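Local coordinates for germination protein YpeB (Bacillus megaterium QM B1551, PDB 5BOI) that takes part in spore germination, the C-terminal region captured here carrying PepSY domains that may serve an inhibitory role, at residues Thr93-Leu96 and Lys97-Phe101. Sequence-based numbering, arbitrary orientation.
Sequences TKFL and KDHRF
His99 ND1 donates to Phe95 O at 2.9 Å in the imidazole plane, tying a side chain to the last turn of helix 85-98. Just before it, Asp98 N to Lys94 O (2.8 Å) and Lys97 N to Thr93 O are ordinary helical bonds. Leu96 O accepts from Phe101 N at 3.0 Å and His99 N at 3.1 Å, on opposite faces of its carbonyl plane, as the chain leaves the helix. Lys94 NZ and Asp98 OD2 form a salt bridge (3.2 Å) whose hydrogen bond is weak. With CG anti to the backbone N (chi1 177°), the Phe95 ring projects out from the helix and offers a face to His99 in an offset stack, planes 29° apart. Phe95 CE1 and His99 CE1 come within 3.3 Å, and ND1 sits over the Phe95 face, toward its rim. Phe22 meets both rings edge-to-face. Deeper in, Leu96 CD2 packs on Phe101 CB at 3.9 Å, and Phe149 lies against both side chains. An alanine at His99 is likely to leave Phe95 O without its side-chain donor and one ring face less covered. A single imidazole thus donates in its plane and stacks by its face on one residue where the helix ends.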
loop_
_atom_site.group_PDB
_atom_site.type_symbol
_atom_site.label_atom_id
_atom_site.label_comp_id
_atom_site.label_asym_id
_atom_site.label_seq_id
_atom_site.Cartn_x
_atom_site.Cartn_y
_atom_site.Cartn_z
ATOM N N THR A 93 -2.682 -9.664 1.685
ATOM C CA THR A 93 -3.359 -9.254 2.914
ATOM C C THR A 93 -2.765 -9.995 4.125
ATOM O O THR A 93 -2.487 -9.388 5.169
ATOM C CB THR A 93 -4.870 -9.515 2.808
ATOM O OG1 THR A 93 -5.398 -8.768 1.687
ATOM C CG2 THR A 93 -5.582 -9.134 4.122
ATOM N N LYS A 94 -2.531 -11.297 3.973
ATOM C CA LYS A 94 -2.001 -12.109 5.073
ATOM C C LYS A 94 -0.589 -11.680 5.446
ATOM O O LYS A 94 -0.232 -11.611 6.628
ATOM C CB LYS A 94 -1.983 -13.593 4.697
ATOM C CG LYS A 94 -1.344 -14.470 5.791
ATOM C CD LYS A 94 -1.033 -15.882 5.312
ATOM C CE LYS A 94 -0.455 -16.752 6.450
ATOM N NZ LYS A 94 -1.110 -16.504 7.772
ATOM N N PHE A 95 0.210 -11.398 4.424
ATOM C CA PHE A 95 1.588 -10.979 4.624
ATOM C C PHE A 95 1.641 -9.731 5.507
ATOM O O PHE A 95 2.392 -9.697 6.491
ATOM C CB PHE A 95 2.271 -10.702 3.285
ATOM C CG PHE A 95 3.677 -10.199 3.419
ATOM C CD1 PHE A 95 4.730 -11.086 3.544
ATOM C CD2 PHE A 95 3.949 -8.845 3.410
ATOM C CE1 PHE A 95 6.025 -10.632 3.664
ATOM C CE2 PHE A 95 5.255 -8.384 3.533
ATOM C CZ PHE A 95 6.292 -9.293 3.660
ATOM N N LEU A 96 0.822 -8.733 5.171
ATOM C CA LEU A 96 0.807 -7.482 5.936
ATOM C C LEU A 96 0.475 -7.744 7.400
ATOM O O LEU A 96 1.178 -7.267 8.288
ATOM C CB LEU A 96 -0.183 -6.474 5.346
ATOM C CG LEU A 96 0.254 -5.897 3.992
ATOM C CD1 LEU A 96 -0.828 -5.058 3.361
ATOM C CD2 LEU A 96 1.528 -5.093 4.183
ATOM N N LYS A 97 -0.578 -8.516 7.642
ATOM C CA LYS A 97 -0.997 -8.821 9.001
ATOM C C LYS A 97 0.079 -9.611 9.741
ATOM O O LYS A 97 0.301 -9.395 10.928
ATOM C CB LYS A 97 -2.324 -9.584 8.991
ATOM C CG LYS A 97 -3.400 -8.884 8.174
ATOM C CD LYS A 97 -4.765 -8.970 8.804
ATOM C CE LYS A 97 -5.584 -7.729 8.482
ATOM N NZ LYS A 97 -4.970 -6.488 9.038
ATOM N N ASP A 98 0.753 -10.517 9.039
ATOM C CA ASP A 98 1.822 -11.308 9.651
ATOM C C ASP A 98 3.061 -10.481 9.995
ATOM O O ASP A 98 3.884 -10.910 10.813
ATOM C CB ASP A 98 2.244 -12.473 8.743
ATOM C CG ASP A 98 1.184 -13.553 8.638
ATOM O OD1 ASP A 98 0.276 -13.583 9.491
ATOM O OD2 ASP A 98 1.271 -14.386 7.713
ATOM N N HIS A 99 3.203 -9.309 9.383
ATOM C CA HIS A 99 4.415 -8.520 9.579
ATOM C C HIS A 99 4.153 -7.162 10.215
ATOM O O HIS A 99 4.848 -6.194 9.914
ATOM C CB HIS A 99 5.154 -8.354 8.251
ATOM C CG HIS A 99 5.765 -9.625 7.754
ATOM N ND1 HIS A 99 5.039 -10.585 7.082
ATOM C CD2 HIS A 99 7.017 -10.123 7.886
ATOM C CE1 HIS A 99 5.824 -11.607 6.793
ATOM N NE2 HIS A 99 7.031 -11.352 7.272
ATOM N N ARG A 100 3.137 -7.105 11.078
ATOM C CA ARG A 100 2.843 -5.953 11.938
ATOM C C ARG A 100 2.300 -4.727 11.207
ATOM O O ARG A 100 2.325 -3.624 11.749
ATOM C CB ARG A 100 4.082 -5.541 12.743
ATOM C CG ARG A 100 4.392 -6.450 13.919
ATOM C CD ARG A 100 5.778 -6.180 14.496
ATOM N NE ARG A 100 6.241 -4.820 14.227
ATOM C CZ ARG A 100 7.501 -4.420 14.370
ATOM N NH1 ARG A 100 7.836 -3.165 14.100
ATOM N NH2 ARG A 100 8.426 -5.275 14.783
ATOM N N PHE A 101 1.811 -4.920 9.987
ATOM C CA PHE A 101 1.101 -3.855 9.288
ATOM C C PHE A 101 -0.378 -4.117 9.432
ATOM O O PHE A 101 -0.978 -4.810 8.609
ATOM C CB PHE A 101 1.509 -3.778 7.815
ATOM C CG PHE A 101 2.888 -3.237 7.606
ATOM C CD1 PHE A 101 3.101 -1.875 7.498
ATOM C CD2 PHE A 101 3.978 -4.090 7.543
ATOM C CE1 PHE A 101 4.372 -1.367 7.313
ATOM C CE2 PHE A 101 5.258 -3.589 7.362
ATOM C CZ PHE A 101 5.456 -2.228 7.247
#